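PDB 5JY1: putative short-chain dehydrogenase/reductase from Burkholderia xenovorans, which binds NAD and probably acts as an oxidoreductase of the short-chain dehydrogenase/reductase family, perhaps reducing 3-oxoacyl groups carried on acyl carrier protein. Local coordinates for residues N98-T103 with G162-A167; N148-D153 with G248-V253. One frame throughout, in Å; residues are numbered along the deposited sequence.

Contact 1: residues N98-T103 with G162-A167; sequences NAFVPT and GDYNTA. With NAD (nicotinamide-adenine-dinucleotide), chain E; EDO (1,2-ethanediol), chain G; ACT (acetate ion), chain H.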
ATOM      1  N   ASN A  98      19.577  -8.164 -10.320  1.00 20.05           N
ATOM      2  CA  ASN A  98      19.585  -6.824 -10.878  1.00 19.80           C
ATOM      3  C   ASN A  98      19.507  -6.783 -12.401  1.00 23.02           C
ATOM      4  O   ASN A  98      19.057  -5.768 -12.945  1.00 23.08           O
ATOM      5  CB  ASN A  98      20.844  -6.086 -10.379  1.00 22.79           C
ATOM      6  CG  ASN A  98      21.173  -4.860 -11.179  1.00 29.75           C
ATOM      7  OD1 ASN A  98      20.726  -3.755 -10.858  1.00 27.02           O
ATOM      8  ND2 ASN A  98      21.994  -5.033 -12.211  1.00 26.85           N
ATOM      9  N   ALA A  99      19.882  -7.858 -13.096  1.00 20.67           N
ATOM     10  CA  ALA A  99      19.999  -7.837 -14.551  1.00 21.60           C
ATOM     11  C   ALA A  99      18.690  -7.420 -15.223  1.00 21.76           C
ATOM     12  O   ALA A  99      17.594  -7.732 -14.755  1.00 21.18           O
ATOM     13  CB  ALA A  99      20.433  -9.215 -15.061  1.00 21.14           C
ATOM     14  N   PHE A 100      18.818  -6.735 -16.359  1.00 24.30           N
ATOM     15  CA  PHE A 100      17.680  -6.154 -17.055  1.00 28.85           C
ATOM     16  C   PHE A 100      17.952  -6.119 -18.556  1.00 23.14           C
ATOM     17  O   PHE A 100      19.076  -5.834 -18.981  1.00 25.28           O
ATOM     18  CB  PHE A 100      17.409  -4.743 -16.512  1.00 31.66           C
ATOM     19  CG  PHE A 100      16.613  -3.870 -17.434  1.00 29.91           C
ATOM     20  CD1 PHE A 100      15.241  -4.006 -17.523  1.00 25.60           C
ATOM     21  CD2 PHE A 100      17.236  -2.893 -18.189  1.00 30.78           C
ATOM     22  CE1 PHE A 100      14.505  -3.197 -18.362  1.00 23.92           C
ATOM     23  CE2 PHE A 100      16.499  -2.080 -19.032  1.00 32.57           C
ATOM     24  CZ  PHE A 100      15.136  -2.237 -19.119  1.00 29.80           C
ATOM     25  N   VAL A 101      16.924  -6.421 -19.350  1.00 24.56           N
ATOM     26  CA  VAL A 101      16.971  -6.278 -20.807  1.00 23.40           C
ATOM     27  C   VAL A 101      15.723  -5.525 -21.256  1.00 22.40           C
ATOM     28  O   VAL A 101      14.601  -5.949 -20.942  1.00 25.52           O
ATOM     29  CB  VAL A 101      17.059  -7.637 -21.520  1.00 28.36           C
ATOM     30  CG1 VAL A 101      17.006  -7.437 -23.019  1.00 29.85           C
ATOM     31  CG2 VAL A 101      18.332  -8.365 -21.134  1.00 28.88           C
ATOM     32  N   PRO A 102      15.860  -4.426 -21.993  1.00 24.14           N
ATOM     33  CA  PRO A 102      14.680  -3.662 -22.410  1.00 22.21           C
ATOM     34  C   PRO A 102      13.951  -4.273 -23.597  1.00 23.98           C
ATOM     35  O   PRO A 102      14.532  -4.964 -24.436  1.00 26.29           O
ATOM     36  CB  PRO A 102      15.270  -2.297 -22.785  1.00 27.63           C
ATOM     37  CG  PRO A 102      16.656  -2.620 -23.246  1.00 28.92           C
ATOM     38  CD  PRO A 102      17.119  -3.746 -22.354  1.00 26.48           C
ATOM     39  N   THR A 103      12.648  -4.006 -23.648  1.00 21.06           N
ATOM     40  CA  THR A 103      11.824  -4.216 -24.829  1.00 21.96           C
ATOM     41  C   THR A 103      11.396  -2.863 -25.394  1.00 25.38           C
ATOM     42  O   THR A 103      11.496  -1.841 -24.705  1.00 24.21           O
ATOM     43  CB  THR A 103      10.578  -5.056 -24.500  1.00 20.46           C
ATOM     44  OG1 THR A 103       9.796  -4.398 -23.489  1.00 19.93           O
ATOM     45  CG2 THR A 103      10.976  -6.446 -24.024  1.00 19.60           C
ATOM     46  N   GLY A 162       4.237  -1.970 -20.303  1.00 13.40           N
ATOM     47  CA  GLY A 162       3.273  -2.915 -19.744  1.00 17.99           C
ATOM     48  C   GLY A 162       3.867  -4.270 -19.389  1.00 19.76           C
ATOM     49  O   GLY A 162       3.539  -4.848 -18.348  1.00 16.92           O
ATOM     50  N   ASP A 163       4.749  -4.796 -20.246  1.00 18.10           N
ATOM     51  CA  ASP A 163       5.361  -6.094 -19.963  1.00 17.38           C
ATOM     52  C   ASP A 163       6.306  -6.010 -18.769  1.00 18.89           C
ATOM     53  O   ASP A 163       6.296  -6.874 -17.887  1.00 17.43           O
ATOM     54  CB  ASP A 163       6.088  -6.623 -21.211  1.00 17.51           C
ATOM     55  CG  ASP A 163       7.080  -5.620 -21.809  1.00 22.79           C
ATOM     56  OD1 ASP A 163       6.915  -4.396 -21.639  1.00 17.05           O
ATOM     57  OD2 ASP A 163       8.041  -6.059 -22.470  1.00 26.05           O
ATOM     58  N   TYR A 164       7.145  -4.974 -18.742  1.00 14.84           N
ATOM     59  CA  TYR A 164       8.031  -4.722 -17.615  1.00 16.26           C
ATOM     60  C   TYR A 164       7.249  -4.583 -16.312  1.00 15.09           C
ATOM     61  O   TYR A 164       7.594  -5.199 -15.292  1.00 14.93           O
ATOM     62  CB  TYR A 164       8.828  -3.460 -17.933  1.00 18.99           C
ATOM     63  CG  TYR A 164       9.770  -2.958 -16.884  1.00 24.82           C
ATOM     64  CD1 TYR A 164      11.045  -3.487 -16.762  1.00 26.85           C
ATOM     65  CD2 TYR A 164       9.409  -1.906 -16.053  1.00 28.33           C
ATOM     66  CE1 TYR A 164      11.925  -3.010 -15.815  1.00 30.24           C
ATOM     67  CE2 TYR A 164      10.284  -1.417 -15.107  1.00 30.42           C
ATOM     68  CZ  TYR A 164      11.538  -1.973 -14.994  1.00 35.78           C
ATOM     69  OH  TYR A 164      12.420  -1.496 -14.056  1.00 39.35           O
ATOM     70  N   ASN A 165       6.169  -3.793 -16.338  1.00 13.65           N
ATOM     71  CA  ASN A 165       5.368  -3.567 -15.135  1.00 12.91           C
ATOM     72  C   ASN A 165       4.783  -4.866 -14.607  1.00 17.46           C
ATOM     73  O   ASN A 165       4.716  -5.081 -13.391  1.00 15.54           O
ATOM     74  CB  ASN A 165       4.231  -2.576 -15.419  1.00 13.45           C
ATOM     75  CG  ASN A 165       4.714  -1.237 -15.934  1.00 13.87           C
ATOM     76  OD1 ASN A 165       5.877  -0.851 -15.745  1.00 16.13           O
ATOM     77  ND2 ASN A 165       3.816  -0.507 -16.595  1.00 14.39           N
ATOM     78  N   THR A 166       4.340  -5.740 -15.514  1.00 14.53           N
ATOM     79  CA  THR A 166       3.784  -7.031 -15.127  1.00 13.82           C
ATOM     80  C   THR A 166       4.846  -7.921 -14.491  1.00 18.09           C
ATOM     81  O   THR A 166       4.633  -8.486 -13.412  1.00 14.76           O
ATOM     82  CB  THR A 166       3.181  -7.695 -16.361  1.00 16.34           C
ATOM     83  OG1 THR A 166       2.101  -6.878 -16.838  1.00 16.73           O
ATOM     84  CG2 THR A 166       2.666  -9.093 -16.040  1.00 15.21           C
ATOM     85  N   ALA A 167       6.002  -8.048 -15.144  1.00 12.86           N
ATOM     86  CA  ALA A 167       7.046  -8.934 -14.630  1.00 16.83           C
ATOM     87  C   ALA A 167       7.595  -8.434 -13.299  1.00 16.59           C
ATOM     88  O   ALA A 167       7.788  -9.224 -12.365  1.00 14.88           O
ATOM     89  CB  ALA A 167       8.171  -9.071 -15.655  1.00 16.28           C
TER
HETATM   90  PA  NAD E 301      21.318  -1.372 -17.085  0.84 24.54           P
HETATM   91  O1A NAD E 301      20.642  -1.515 -18.415  0.84 26.92           O
HETATM   92  O2A NAD E 301      22.161  -0.111 -16.964  0.84 30.02           O
HETATM   93  O5B NAD E 301      22.261  -2.708 -16.747  0.84 21.58           O
HETATM   94  C5B NAD E 301      21.701  -3.942 -17.030  0.84 20.55           C
HETATM   95  C4B NAD E 301      22.818  -5.045 -16.823  0.84 21.09           C
HETATM   96  O4B NAD E 301      22.276  -6.206 -16.969  0.84 20.86           O
HETATM   97  C3B NAD E 301      23.870  -4.902 -17.978  0.84 27.25           C
HETATM   98  O3B NAD E 301      25.162  -4.939 -17.453  0.84 25.20           O
HETATM   99  C2B NAD E 301      23.578  -6.099 -18.851  0.84 31.24           C
HETATM  100  O2B NAD E 301      24.783  -6.475 -19.679  0.84 27.98           O
HETATM  101  C1B NAD E 301      23.254  -7.015 -17.958  0.84 25.99           C
HETATM  102  N9A NAD E 301      22.508  -8.102 -18.564  0.84 20.98           N
HETATM  103  C8A NAD E 301      21.592  -7.986 -19.529  0.84 23.64           C
HETATM  104  N7A NAD E 301      21.147  -9.192 -19.815  0.84 25.49           N
HETATM  105  C5A NAD E 301      21.787 -10.062 -19.028  0.84 21.22           C
HETATM  106  C6A NAD E 301      21.694 -11.452 -18.937  0.84 19.96           C
HETATM  107  N6A NAD E 301      20.912 -12.491 -19.593  0.84 22.79           N
HETATM  108  N1A NAD E 301      22.443 -12.101 -18.067  0.84 19.48           N
HETATM  109  C2A NAD E 301      23.310 -11.404 -17.259  0.84 18.91           C
HETATM  110  N3A NAD E 301      23.415 -10.056 -17.346  0.84 19.70           N
HETATM  111  C4A NAD E 301      22.628  -9.390 -18.249  0.84 20.19           C
HETATM  112  O3  NAD E 301      20.145  -1.393 -15.923  0.84 24.44           O
HETATM  113  PN  NAD E 301      19.923  -0.366 -14.675  0.84 27.36           P
HETATM  114  O1N NAD E 301      19.317   0.927 -15.198  0.84 27.40           O
HETATM  115  O2N NAD E 301      21.214  -0.049 -13.898  0.84 26.55           O
HETATM  116  O5D NAD E 301      18.798  -1.078 -13.690  0.84 26.66           O
HETATM  117  C5D NAD E 301      19.197  -2.175 -12.870  0.84 25.32           C
HETATM  118  C4D NAD E 301      17.962  -2.735 -12.091  0.84 24.73           C
HETATM  119  O4D NAD E 301      17.278  -1.739 -11.530  0.84 23.27           O
HETATM  120  C3D NAD E 301      17.006  -3.396 -13.090  0.84 27.44           C
HETATM  121  O3D NAD E 301      16.408  -4.475 -12.549  0.84 24.96           O
HETATM  122  C2D NAD E 301      15.965  -2.283 -13.362  0.84 28.03           C
HETATM  123  O2D NAD E 301      14.739  -2.938 -13.891  0.84 26.87           O
HETATM  124  C1D NAD E 301      15.805  -1.725 -12.180  0.84 26.40           C
HETATM  125  N1N NAD E 301      15.354  -0.345 -12.264  0.84 28.64           N
HETATM  126  C2N NAD E 301      16.221   0.654 -12.583  0.84 22.78           C
HETATM  127  C3N NAD E 301      15.786   1.979 -12.666  0.84 22.74           C
HETATM  128  C7N NAD E 301      16.739   3.096 -13.025  0.84 23.83           C
HETATM  129  O7N NAD E 301      16.397   4.264 -12.915  0.84 26.17           O
HETATM  130  N7N NAD E 301      18.035   2.801 -13.496  0.84 25.62           N
HETATM  131  C4N NAD E 301      14.469   2.273 -12.423  0.84 24.35           C
HETATM  132  C5N NAD E 301      13.607   1.286 -12.099  0.84 29.73           C
HETATM  133  C6N NAD E 301      14.051  -0.042 -12.013  0.84 30.72           C
HETATM  134  C1  EDO G 303      11.732  -2.306 -20.940  1.00 35.15           C
HETATM  135  O1  EDO G 303      11.155  -3.616 -20.837  1.00 32.32           O
HETATM  136  C2  EDO G 303      11.189  -1.416 -19.826  1.00 43.72           C
HETATM  137  O2  EDO G 303      12.110  -0.349 -19.562  1.00 53.94           O
HETATM  138  C   ACT H 304      14.643   0.486 -15.920  1.00 50.44           C
HETATM  139  O   ACT H 304      13.804   1.401 -16.034  1.00 49.92           O
HETATM  140  OXT ACT H 304      14.205  -0.599 -15.480  1.00 48.74           O
HETATM  141  CH3 ACT H 304      16.085   0.678 -16.288  1.00 46.09           C

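Contact 2: residues N148-D153 with G248-V253; sequences NFYSID and GETLHV. With NAD (nicotinamide-adenine-dinucleotide), chain E.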
ATOM      1  N   ASN A 148      15.986  -8.094  -4.249  1.00 15.20           N
ATOM      2  CA  ASN A 148      15.405  -8.048  -5.581  1.00 14.40           C
ATOM      3  C   ASN A 148      15.137  -6.600  -5.972  1.00 19.13           C
ATOM      4  O   ASN A 148      15.059  -5.713  -5.125  1.00 20.99           O
ATOM      5  CB  ASN A 148      14.110  -8.864  -5.637  1.00 11.56           C
ATOM      6  CG  ASN A 148      14.361 -10.338  -5.438  1.00 16.66           C
ATOM      7  OD1 ASN A 148      15.423 -10.841  -5.806  1.00 15.88           O
ATOM      8  ND2 ASN A 148      13.395 -11.043  -4.850  1.00 15.22           N
ATOM      9  N   PHE A 149      15.036  -6.353  -7.275  1.00 20.24           N
ATOM     10  CA  PHE A 149      14.785  -5.014  -7.791  0.74 19.47           C
ATOM     11  C   PHE A 149      13.478  -5.000  -8.567  1.00 22.71           C
ATOM     12  O   PHE A 149      13.288  -5.797  -9.488  1.00 20.94           O
ATOM     13  CB  PHE A 149      15.935  -4.532  -8.677  0.74 19.29           C
ATOM     14  CG  PHE A 149      17.108  -4.007  -7.901  0.74 20.23           C
ATOM     15  CD1 PHE A 149      17.150  -2.686  -7.501  0.74 21.66           C
ATOM     16  CD2 PHE A 149      18.152  -4.837  -7.547  0.74 21.22           C
ATOM     17  CE1 PHE A 149      18.223  -2.190  -6.774  0.74 25.18           C
ATOM     18  CE2 PHE A 149      19.232  -4.348  -6.826  0.74 23.92           C
ATOM     19  CZ  PHE A 149      19.268  -3.023  -6.440  0.74 26.69           C
ATOM     20  N   TYR A 150      12.577  -4.099  -8.189  1.00 16.57           N
ATOM     21  CA  TYR A 150      11.372  -3.904  -8.981  1.00 17.08           C
ATOM     22  C   TYR A 150      11.384  -2.444  -9.421  1.00 18.54           C
ATOM     23  O   TYR A 150      12.469  -1.867  -9.579  1.00 17.89           O
ATOM     24  CB  TYR A 150      10.111  -4.339  -8.210  1.00 15.58           C
ATOM     25  CG  TYR A 150       9.572  -3.398  -7.148  1.00 16.79           C
ATOM     26  CD1 TYR A 150      10.270  -3.166  -5.968  1.00 14.92           C
ATOM     27  CD2 TYR A 150       8.331  -2.785  -7.310  1.00 18.82           C
ATOM     28  CE1 TYR A 150       9.757  -2.313  -4.989  1.00 16.97           C
ATOM     29  CE2 TYR A 150       7.816  -1.945  -6.355  1.00 19.54           C
ATOM     30  CZ  TYR A 150       8.528  -1.708  -5.199  1.00 18.92           C
ATOM     31  OH  TYR A 150       8.002  -0.866  -4.259  1.00 18.62           O
ATOM     32  N   SER A 151      10.227  -1.831  -9.651  1.00 17.13           N
ATOM     33  CA  SER A 151      10.227  -0.490 -10.206  1.00 17.02           C
ATOM     34  C   SER A 151       8.979   0.263  -9.780  1.00 17.70           C
ATOM     35  O   SER A 151       7.895  -0.316  -9.639  1.00 17.46           O
ATOM     36  CB  SER A 151      10.314  -0.514 -11.739  1.00 16.61           C
ATOM     37  OG  SER A 151      10.212   0.804 -12.268  1.00 17.53           O
ATOM     38  N   ILE A 152       9.142   1.576  -9.607  1.00 15.83           N
ATOM     39  CA  ILE A 152       8.008   2.473  -9.409  1.00 14.92           C
ATOM     40  C   ILE A 152       7.013   2.371 -10.561  1.00 18.26           C
ATOM     41  O   ILE A 152       5.823   2.655 -10.377  1.00 14.75           O
ATOM     42  CB  ILE A 152       8.518   3.921  -9.221  1.00 16.46           C
ATOM     43  CG1 ILE A 152       7.380   4.862  -8.830  1.00 19.64           C
ATOM     44  CG2 ILE A 152       9.164   4.432 -10.499  1.00 17.49           C
ATOM     45  CD1 ILE A 152       7.853   6.250  -8.501  1.00 20.70           C
ATOM     46  N   ASP A 153       7.472   1.951 -11.750  1.00 17.31           N
ATOM     47  CA  ASP A 153       6.560   1.778 -12.882  1.00 14.23           C
ATOM     48  C   ASP A 153       5.464   0.761 -12.587  1.00 14.50           C
ATOM     49  O   ASP A 153       4.369   0.848 -13.166  1.00 15.44           O
ATOM     50  CB  ASP A 153       7.334   1.341 -14.131  1.00 17.00           C
ATOM     51  CG  ASP A 153       8.161   2.462 -14.752  1.00 19.70           C
ATOM     52  OD1 ASP A 153       8.098   3.631 -14.295  1.00 20.01           O
ATOM     53  OD2 ASP A 153       8.860   2.160 -15.739  1.00 21.84           O
ATOM     54  N   GLY A 248      10.588  -9.078   3.659  1.00 10.75           N
ATOM     55  CA  GLY A 248       9.348  -8.958   2.908  1.00 11.15           C
ATOM     56  C   GLY A 248       8.963  -7.542   2.554  1.00 11.91           C
ATOM     57  O   GLY A 248       7.815  -7.311   2.154  1.00 12.41           O
ATOM     58  N   GLU A 249       9.887  -6.592   2.670  1.00 12.61           N
ATOM     59  CA  GLU A 249       9.566  -5.190   2.473  1.00 10.58           C
ATOM     60  C   GLU A 249       9.927  -4.724   1.071  1.00 11.10           C
ATOM     61  O   GLU A 249      10.749  -5.325   0.379  1.00 13.87           O
ATOM     62  CB  GLU A 249      10.306  -4.329   3.501  1.00 12.73           C
ATOM     63  CG  GLU A 249       9.668  -4.356   4.886  1.00 15.27           C
ATOM     64  CD  GLU A 249       8.326  -3.645   4.897  1.00 19.80           C
ATOM     65  OE1 GLU A 249       8.289  -2.439   5.208  1.00 15.01           O
ATOM     66  OE2 GLU A 249       7.303  -4.282   4.567  1.00 23.24           O
ATOM     67  N   THR A 250       9.277  -3.637   0.660  1.00 13.71           N
ATOM     68  CA  THR A 250       9.618  -2.891  -0.540  1.00 12.29           C
ATOM     69  C   THR A 250      10.103  -1.515  -0.102  1.00 19.98           C
ATOM     70  O   THR A 250       9.499  -0.903   0.780  1.00 21.81           O
ATOM     71  CB  THR A 250       8.404  -2.748  -1.468  1.00 16.15           C
ATOM     72  OG1 THR A 250       7.271  -2.282  -0.708  1.00 16.15           O
ATOM     73  CG2 THR A 250       8.068  -4.077  -2.120  1.00 18.79           C
ATOM     74  N   LEU A 251      11.202  -1.043  -0.681  1.00 14.33           N
ATOM     75  CA  LEU A 251      11.730   0.267  -0.319  1.00 10.55           C
ATOM     76  C   LEU A 251      12.041   1.045  -1.588  1.00 11.95           C
ATOM     77  O   LEU A 251      12.747   0.547  -2.475  1.00 13.60           O
ATOM     78  CB  LEU A 251      12.989   0.154   0.562  1.00 12.28           C
ATOM     79  CG  LEU A 251      13.477   1.492   1.127  1.00 14.57           C
ATOM     80  CD1 LEU A 251      12.522   2.025   2.195  1.00 15.84           C
ATOM     81  CD2 LEU A 251      14.901   1.356   1.672  1.00 17.67           C
ATOM     82  N   HIS A 252      11.502   2.258  -1.679  1.00 12.45           N
ATOM     83  CA  HIS A 252      11.826   3.133  -2.793  1.00 12.92           C
ATOM     84  C   HIS A 252      13.118   3.878  -2.499  1.00 11.94           C
ATOM     85  O   HIS A 252      13.247   4.515  -1.449  1.00 14.20           O
ATOM     86  CB  HIS A 252      10.689   4.125  -3.037  1.00 11.26           C
ATOM     87  CG  HIS A 252       9.394   3.463  -3.400  1.00 12.88           C
ATOM     88  ND1 HIS A 252       8.518   2.985  -2.451  1.00 16.12           N
ATOM     89  CD2 HIS A 252       8.844   3.175  -4.603  1.00 13.14           C
ATOM     90  CE1 HIS A 252       7.472   2.441  -3.056  1.00 18.49           C
ATOM     91  NE2 HIS A 252       7.645   2.545  -4.362  1.00 16.49           N
ATOM     92  N   VAL A 253      14.063   3.816  -3.443  1.00 11.35           N
ATOM     93  CA  VAL A 253      15.343   4.522  -3.329  1.00 12.51           C
ATOM     94  C   VAL A 253      15.470   5.422  -4.551  1.00 13.05           C
ATOM     95  O   VAL A 253      16.107   5.065  -5.552  1.00 15.87           O
ATOM     96  CB  VAL A 253      16.525   3.539  -3.204  1.00 13.63           C
ATOM     97  CG1 VAL A 253      17.822   4.304  -2.907  1.00 13.27           C
ATOM     98  CG2 VAL A 253      16.263   2.543  -2.087  1.00 14.11           C
TER
HETATM   99  PA  NAD E 301      21.318  -1.372 -17.085  0.84 24.54           P
HETATM  100  O1A NAD E 301      20.642  -1.515 -18.415  0.84 26.92           O
HETATM  101  O2A NAD E 301      22.161  -0.111 -16.964  0.84 30.02           O
HETATM  102  O5B NAD E 301      22.261  -2.708 -16.747  0.84 21.58           O
HETATM  103  C5B NAD E 301      21.701  -3.942 -17.030  0.84 20.55           C
HETATM  104  C4B NAD E 301      22.818  -5.045 -16.823  0.84 21.09           C
HETATM  105  O4B NAD E 301      22.276  -6.206 -16.969  0.84 20.86           O
HETATM  106  C3B NAD E 301      23.870  -4.902 -17.978  0.84 27.25           C
HETATM  107  O3B NAD E 301      25.162  -4.939 -17.453  0.84 25.20           O
HETATM  108  C2B NAD E 301      23.578  -6.099 -18.851  0.84 31.24           C
HETATM  109  O2B NAD E 301      24.783  -6.475 -19.679  0.84 27.98           O
HETATM  110  C1B NAD E 301      23.254  -7.015 -17.958  0.84 25.99           C
HETATM  111  N9A NAD E 301      22.508  -8.102 -18.564  0.84 20.98           N
HETATM  112  C8A NAD E 301      21.592  -7.986 -19.529  0.84 23.64           C
HETATM  113  N7A NAD E 301      21.147  -9.192 -19.815  0.84 25.49           N
HETATM  114  C5A NAD E 301      21.787 -10.062 -19.028  0.84 21.22           C
HETATM  115  C6A NAD E 301      21.694 -11.452 -18.937  0.84 19.96           C
HETATM  116  N6A NAD E 301      20.912 -12.491 -19.593  0.84 22.79           N
HETATM  117  N1A NAD E 301      22.443 -12.101 -18.067  0.84 19.48           N
HETATM  118  C2A NAD E 301      23.310 -11.404 -17.259  0.84 18.91           C
HETATM  119  N3A NAD E 301      23.415 -10.056 -17.346  0.84 19.70           N
HETATM  120  C4A NAD E 301      22.628  -9.390 -18.249  0.84 20.19           C
HETATM  121  O3  NAD E 301      20.145  -1.393 -15.923  0.84 24.44           O
HETATM  122  PN  NAD E 301      19.923  -0.366 -14.675  0.84 27.36           P
HETATM  123  O1N NAD E 301      19.317   0.927 -15.198  0.84 27.40           O
HETATM  124  O2N NAD E 301      21.214  -0.049 -13.898  0.84 26.55           O
HETATM  125  O5D NAD E 301      18.798  -1.078 -13.690  0.84 26.66           O
HETATM  126  C5D NAD E 301      19.197  -2.175 -12.870  0.84 25.32           C
HETATM  127  C4D NAD E 301      17.962  -2.735 -12.091  0.84 24.73           C
HETATM  128  O4D NAD E 301      17.278  -1.739 -11.530  0.84 23.27           O
HETATM  129  C3D NAD E 301      17.006  -3.396 -13.090  0.84 27.44           C
HETATM  130  O3D NAD E 301      16.408  -4.475 -12.549  0.84 24.96           O
HETATM  131  C2D NAD E 301      15.965  -2.283 -13.362  0.84 28.03           C
HETATM  132  O2D NAD E 301      14.739  -2.938 -13.891  0.84 26.87           O
HETATM  133  C1D NAD E 301      15.805  -1.725 -12.180  0.84 26.40           C
HETATM  134  N1N NAD E 301      15.354  -0.345 -12.264  0.84 28.64           N
HETATM  135  C2N NAD E 301      16.221   0.654 -12.583  0.84 22.78           C
HETATM  136  C3N NAD E 301      15.786   1.979 -12.666  0.84 22.74           C
HETATM  137  C7N NAD E 301      16.739   3.096 -13.025  0.84 23.83           C
HETATM  138  O7N NAD E 301      16.397   4.264 -12.915  0.84 26.17           O
HETATM  139  N7N NAD E 301      18.035   2.801 -13.496  0.84 25.62           N
HETATM  140  C4N NAD E 301      14.469   2.273 -12.423  0.84 24.35           C
HETATM  141  C5N NAD E 301      13.607   1.286 -12.099  0.84 29.73           C
HETATM  142  C6N NAD E 301      14.051  -0.042 -12.013  0.84 30.72           C

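Contact 1: residues N98-T103 with G162-A167
Phe100 and Tyr164 supply the aromatic half of this contact, meeting through their ring CE1 atoms, 3.6 Å apart. The two rings meet obliquely, planes at 84° and centroids 5.7 Å apart. CG of Tyr164 stands anti to the backbone N (chi1 177°), which carries the ring away from its helix toward the cofactor.

The polar half is a short hydrogen bond from Thr103 OG1 to Asp163 OD2, 2.6 Å, received on the syn lone pair of the carboxylate. The two side chains approach from opposite directions. Lys111 forms a salt bridge with Asp163 OD1, and Thr119 a hydrogen bond with OD2, so both oxygens of this buried carboxylate are engaged and the lysine probably offsets much of its charge.

Bound groups line the contact, the acetate and ethanediol among them probably from the crystallisation liquor. Tyr164 OH lies 2.7 Å from NAD O2D, which sits in the ring plane at its edge, and 2.5 Å from OXT of the acetate, an unusually short distance to be read with caution. That acetate oxygen also lies over one face of Phe100, with Pro102 N above the opposite face, each offset toward the rim. O1 of the ethanediol donates to Thr103 OG1 over 3.1 Å and takes a weak bond from Thr103 N, while its C2 lies against the Tyr164 ring. Asn98 O accepts from the ribose hydroxyl O3D of NAD at 3.0 Å. Tyr164 and Lys168 match the YxxxK motif of this family, in which the tyrosine is typically the catalytic acid-base.

In the Rossmann fold, residues 98-103 form the loop leaving strand 94-97, and residues 162-167 open helix 162-182. Helix 113-141 packs against both through Thr119, while Ser177 and Leu174 of a second subunit reach Asn165 and Thr166.

Contact 2: residues N148-D153 with G248-V253
The phenol ring of Tyr150 and the imidazole of His252 meet obliquely, neither group presenting a clear face or edge to the other: Tyr150 OH comes within 3.4 Å of His252 NE2. Thr250 CG2 is likewise oblique to the phenol, 3.8 Å from Tyr150 CE1, and Thr250 CB lies 3.4 Å from Tyr150 OH. The His258 ring stacks on His252.

Glu155 links the two polar ends: OE2 is hydrogen-bonded to Tyr150 OH and OE1 to His252 NE2, so a single acidic group ties both rings from outside the segments. CG of Tyr150 sits between the backbone N and the carbonyl carbon (chi1 78°), which directs the ring across to strand 250-253, where it crosses the Thr250 side chain at about a right angle.

The other side of the same chain segment faces the cofactor. Tyr150 O lies 3.4 Å from NAD C6N, and Ser151 OG is 3.4 Å from NAD C5N. Ser151 OG also accepts from Asp153 N at 3.0 Å, a capping bond at the turn into helix 153-156.

Strand 187-194 runs between the strands 144-149 and 250-253 in the parallel sheet, so Tyr150 spans past it, touching Ala193 and, on helix 162-182, Val172.

Overall arrangement
Along the chain the four segments alternate: 98-103, 148-153, 162-167, then 248-253, so the two contacts interlock. Their centres are about 14 Å apart, and both touch NAD. Contact 1 joins the loop after strand 94-97 to the start of helix 162-182; contact 2 reaches from the end of the adjacent strand 144-149, past strand 187-194, to strand 250-253, at one edge of the sheet within this chain. They meet directly where Tyr164 packs on Ser151 and Asn98 on Phe149. The nicotinamide end of the cofactor thus lies at the C-terminal ends of neighbouring parallel strands, illustrating how a Rossmann fold assembles one site from loops distant in sequence.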